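Local coordinates for prophage MuSo2, 43 kDa tail protein (Shewanella oneidensis, PDB 3CDD) that probably serves as a structural baseplate component of the Mu-like prophage tail, at residues Phe35-Gln49 with Tyr84-Arg96. Numbering follows the deposited sequence. Where two conformers were deposited one is given.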
# COMPACT_ATOMS: atom_id res chain seq x y z
N PHE A 35 -6.52 -17.38 -12.10
CA PHE A 35 -5.76 -18.61 -11.98
C PHE A 35 -4.26 -18.33 -11.87
O PHE A 35 -3.78 -17.35 -12.41
CB PHE A 35 -6.09 -19.62 -13.11
CG PHE A 35 -5.67 -19.18 -14.49
CD1 PHE A 35 -4.40 -19.50 -14.99
CD2 PHE A 35 -6.55 -18.50 -15.32
CE1 PHE A 35 -4.00 -19.13 -16.25
CE2 PHE A 35 -6.15 -18.11 -16.62
CZ PHE A 35 -4.88 -18.41 -17.07
N ASP A 36 -3.54 -19.20 -11.16
CA ASP A 36 -2.09 -19.14 -11.06
C ASP A 36 -1.58 -20.58 -11.00
O ASP A 36 -1.99 -21.35 -10.12
CB ASP A 36 -1.66 -18.37 -9.80
CG ASP A 36 -0.43 -17.46 -10.02
OD1 ASP A 36 0.54 -17.82 -10.74
OD2 ASP A 36 -0.44 -16.35 -9.44
N LEU A 37 -0.71 -20.94 -11.94
CA LEU A 37 -0.14 -22.27 -12.00
C LEU A 37 1.35 -22.18 -12.05
O LEU A 37 1.91 -21.35 -12.79
CB LEU A 37 -0.68 -23.06 -13.19
CG LEU A 37 -2.14 -23.46 -12.99
CD1 LEU A 37 -3.03 -22.42 -13.67
CD2 LEU A 37 -2.43 -24.83 -13.54
N GLU A 38 2.00 -22.99 -11.22
CA GLU A 38 3.44 -22.99 -11.12
C GLU A 38 3.99 -24.42 -11.15
O GLU A 38 3.39 -25.34 -10.56
CB GLU A 38 3.86 -22.27 -9.85
CG GLU A 38 5.35 -22.20 -9.65
CD GLU A 38 5.68 -21.51 -8.34
OE1 GLU A 38 5.51 -22.14 -7.26
OE2 GLU A 38 6.09 -20.34 -8.39
N MSE A 39 5.12 -24.60 -11.83
CA MSE A 39 5.84 -25.87 -11.88
C MSE A 39 7.30 -25.59 -11.53
O MSE A 39 7.99 -24.89 -12.27
CB MSE A 39 5.73 -26.49 -13.28
CG MSE A 39 5.73 -28.03 -13.35
SE MSE A 39 5.60 -28.56 -15.23
CE MSE A 39 3.78 -28.08 -15.74
N THR A 40 7.76 -26.14 -10.41
CA THR A 40 9.15 -25.96 -9.92
C THR A 40 9.96 -27.26 -9.98
O THR A 40 9.64 -28.24 -9.30
CB THR A 40 9.16 -25.38 -8.48
OG1 THR A 40 8.40 -24.17 -8.46
CG2 THR A 40 10.58 -25.11 -7.96
N TYR A 41 10.98 -27.27 -10.82
CA TYR A 41 11.89 -28.40 -10.86
C TYR A 41 13.21 -28.05 -10.17
O TYR A 41 13.70 -26.94 -10.31
CB TYR A 41 12.16 -28.84 -12.30
CG TYR A 41 11.09 -29.71 -12.91
CD1 TYR A 41 9.92 -29.15 -13.42
CD2 TYR A 41 11.26 -31.10 -13.00
CE1 TYR A 41 8.92 -29.95 -14.01
CE2 TYR A 41 10.27 -31.91 -13.58
CZ TYR A 41 9.11 -31.32 -14.08
OH TYR A 41 8.11 -32.09 -14.66
N LYS A 42 13.74 -29.01 -9.42
CA LYS A 42 15.08 -28.94 -8.83
C LYS A 42 16.03 -29.95 -9.52
O LYS A 42 15.70 -31.13 -9.66
CB LYS A 42 15.03 -29.24 -7.33
CG LYS A 42 14.35 -28.19 -6.47
CD LYS A 42 15.04 -26.82 -6.51
CE LYS A 42 16.45 -26.87 -5.98
NZ LYS A 42 17.20 -25.58 -6.20
N PHE A 43 17.20 -29.46 -9.93
CA PHE A 43 18.21 -30.27 -10.58
C PHE A 43 19.44 -30.39 -9.69
O PHE A 43 20.24 -29.45 -9.59
CB PHE A 43 18.57 -29.67 -11.92
CG PHE A 43 17.39 -29.56 -12.86
CD1 PHE A 43 17.14 -30.54 -13.80
CD2 PHE A 43 16.53 -28.48 -12.78
CE1 PHE A 43 16.04 -30.45 -14.65
CE2 PHE A 43 15.44 -28.38 -13.62
CZ PHE A 43 15.20 -29.36 -14.55
N LEU A 44 19.60 -31.55 -9.05
CA LEU A 44 20.63 -31.74 -8.03
C LEU A 44 22.05 -31.84 -8.60
O LEU A 44 23.02 -31.67 -7.86
CB LEU A 44 20.31 -32.94 -7.14
CG LEU A 44 18.95 -32.84 -6.46
CD1 LEU A 44 18.53 -34.17 -5.99
CD2 LEU A 44 18.95 -31.85 -5.31
N GLY A 45 22.16 -32.10 -9.90
CA GLY A 45 23.44 -32.01 -10.59
C GLY A 45 23.87 -30.57 -10.86
O GLY A 45 24.91 -30.35 -11.48
N ASN A 46 23.08 -29.59 -10.41
CA ASN A 46 23.42 -28.16 -10.50
C ASN A 46 23.55 -27.77 -11.98
O ASN A 46 24.37 -26.91 -12.35
CB ASN A 46 24.70 -27.86 -9.72
CG ASN A 46 24.64 -26.54 -8.97
OD1 ASN A 46 23.56 -26.06 -8.61
ND2 ASN A 46 25.82 -25.97 -8.70
N ASP A 47 22.71 -28.40 -12.80
CA ASP A 47 22.80 -28.28 -14.24
C ASP A 47 21.45 -27.91 -14.85
O ASP A 47 21.14 -28.25 -15.98
CB ASP A 47 23.34 -29.60 -14.83
CG ASP A 47 22.51 -30.82 -14.44
OD1 ASP A 47 21.59 -30.71 -13.59
OD2 ASP A 47 22.77 -31.90 -15.00
N ALA A 48 20.65 -27.19 -14.07
CA ALA A 48 19.34 -26.72 -14.49
C ALA A 48 19.39 -25.93 -15.80
O ALA A 48 18.49 -26.03 -16.63
CB ALA A 48 18.72 -25.87 -13.40
N GLN A 49 20.43 -25.13 -15.99
CA GLN A 49 20.49 -24.22 -17.13
C GLN A 49 20.75 -24.94 -18.45
O GLN A 49 20.59 -24.36 -19.53
CB GLN A 49 21.50 -23.10 -16.85
CG GLN A 49 21.07 -22.22 -15.67
CD GLN A 49 22.01 -21.06 -15.41
OE1 GLN A 49 22.65 -20.53 -16.34
NE2 GLN A 49 22.08 -20.63 -14.16
N TYR A 84 14.91 -19.09 -13.03
CA TYR A 84 15.75 -20.26 -12.80
C TYR A 84 16.98 -19.83 -12.02
O TYR A 84 17.24 -18.64 -11.87
CB TYR A 84 16.17 -20.91 -14.13
CG TYR A 84 16.91 -19.95 -15.04
CD1 TYR A 84 18.29 -19.75 -14.91
CD2 TYR A 84 16.22 -19.23 -16.03
CE1 TYR A 84 18.97 -18.85 -15.73
CE2 TYR A 84 16.90 -18.34 -16.87
CZ TYR A 84 18.26 -18.16 -16.71
OH TYR A 84 18.93 -17.30 -17.53
N ASP A 85 17.72 -20.81 -11.50
CA ASP A 85 19.11 -20.61 -11.06
C ASP A 85 19.92 -21.85 -11.43
O ASP A 85 19.58 -22.53 -12.41
CB ASP A 85 19.21 -20.25 -9.58
CG ASP A 85 18.53 -21.27 -8.66
OD1 ASP A 85 18.63 -22.49 -8.92
OD2 ASP A 85 17.91 -20.85 -7.68
N GLU A 86 20.97 -22.17 -10.68
CA GLU A 86 21.82 -23.29 -11.13
C GLU A 86 21.21 -24.66 -10.86
O GLU A 86 21.58 -25.63 -11.51
CB GLU A 86 23.23 -23.17 -10.58
CG GLU A 86 24.03 -22.13 -11.31
CD GLU A 86 25.19 -21.63 -10.51
OE1 GLU A 86 25.01 -21.35 -9.30
OE2 GLU A 86 26.28 -21.52 -11.09
N SER A 87 20.24 -24.73 -9.95
CA SER A 87 19.63 -26.00 -9.59
C SER A 87 18.08 -25.95 -9.58
O SER A 87 17.45 -26.81 -8.98
CB SER A 87 20.16 -26.42 -8.22
OG SER A 87 19.85 -25.43 -7.26
N THR A 88 17.51 -24.96 -10.27
CA THR A 88 16.07 -24.66 -10.21
C THR A 88 15.60 -24.16 -11.56
O THR A 88 16.28 -23.36 -12.19
CB THR A 88 15.72 -23.57 -9.15
OG1 THR A 88 16.48 -23.80 -7.95
CG2 THR A 88 14.24 -23.59 -8.78
N ILE A 89 14.46 -24.66 -12.01
CA ILE A 89 13.69 -24.02 -13.07
C ILE A 89 12.24 -23.92 -12.59
O ILE A 89 11.62 -24.94 -12.24
CB ILE A 89 13.75 -24.75 -14.44
CG1 ILE A 89 15.19 -24.84 -14.94
CG2 ILE A 89 12.89 -24.00 -15.50
CD1 ILE A 89 15.38 -25.76 -16.18
N THR A 90 11.73 -22.70 -12.56
CA THR A 90 10.36 -22.45 -12.15
C THR A 90 9.67 -21.73 -13.30
O THR A 90 10.15 -20.68 -13.76
CB THR A 90 10.31 -21.53 -10.92
OG1 THR A 90 11.16 -22.07 -9.90
CG2 THR A 90 8.90 -21.38 -10.38
N ILE A 91 8.58 -22.32 -13.78
CA ILE A 91 7.71 -21.64 -14.74
C ILE A 91 6.34 -21.46 -14.11
O ILE A 91 5.86 -22.33 -13.40
CB ILE A 91 7.57 -22.41 -16.07
CG1 ILE A 91 6.96 -23.80 -15.83
CG2 ILE A 91 8.92 -22.54 -16.79
CD1 ILE A 91 5.88 -24.15 -16.83
N SER A 92 5.74 -20.31 -14.29
CA SER A 92 4.37 -20.12 -13.85
C SER A 92 3.67 -19.20 -14.81
O SER A 92 4.31 -18.36 -15.48
CB SER A 92 4.25 -19.67 -12.38
OG SER A 92 4.57 -18.32 -12.13
N VAL A 93 2.36 -19.41 -14.94
CA VAL A 93 1.47 -18.50 -15.64
C VAL A 93 0.41 -18.01 -14.65
O VAL A 93 0.08 -18.69 -13.65
CB VAL A 93 0.78 -19.16 -16.85
CG1 VAL A 93 1.78 -19.39 -17.99
CG2 VAL A 93 0.10 -20.48 -16.45
N SER A 94 -0.10 -16.82 -14.93
CA SER A 94 -1.22 -16.23 -14.20
C SER A 94 -2.19 -15.69 -15.24
O SER A 94 -1.80 -15.43 -16.37
CB SER A 94 -0.72 -15.09 -13.33
OG SER A 94 -1.67 -14.74 -12.34
N GLY A 95 -3.44 -15.49 -14.84
CA GLY A 95 -4.45 -14.91 -15.71
C GLY A 95 -5.81 -14.85 -15.04
O GLY A 95 -5.95 -15.01 -13.83
N ARG A 96 -6.81 -14.65 -15.87
CA ARG A 96 -8.18 -14.39 -15.43
C ARG A 96 -9.08 -15.08 -16.47
O ARG A 96 -8.61 -15.46 -17.54
CB ARG A 96 -8.42 -12.88 -15.41
CG ARG A 96 -7.72 -12.14 -14.27
CD ARG A 96 -7.72 -10.61 -14.44
NE ARG A 96 -6.94 -10.19 -15.61
CZ ARG A 96 -7.06 -8.99 -16.18
NH1 ARG A 96 -7.90 -8.10 -15.66
NH2 ARG A 96 -6.35 -8.70 -17.26
O HOH W 1 2.79 -16.41 -11.56
O HOH W 2 6.50 -18.27 -10.33
O HOH W 3 22.87 -24.80 -14.29
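Ile89 packs against Phe43 and Ala48: its CD1 lies 3.7 Å from Phe43 CE2. Strands 35-42 and 88-96 are antiparallel neighbours in the GpP-like N-terminal domain, a member of the phage barrel clan. Strands 21-27 and 70-84 flank the pair. Phe35, Leu37, Met39 (a selenomethionine), Ile91 and Val93 share one buried face with Ile89. Met39 CB meets Ile91 CG1 at 3.9 Å. At the far end the Phe35 ring covers Gly95, whose CA stands 4.0 Å from the ring centroid in a CH-pi contact. A chi1 of 66° sets CG between the backbone N and carbonyl carbon and lays the ring over the glycine. Paired backbone bonds join Phe35, Leu37, Met39 and Tyr41 to Gly95, Val93, Ile91 and Ile89. The other face is polar. There a water links Ser92 OG to Glu38 OE2. Gln49 OE1 and NE2 bond to Gly195 N and Val198 O of a second subunit, and Tyr84 OH bonds to Asp309 OD2 of that subunit. Lys42 bends at chi2 and chi3, and its NZ donates to Ser87 OG and Thr88 OG1. Thr88 OG1 in turn donates to Asp85 OD1 at 2.7 Å, on the syn side of the carboxylate.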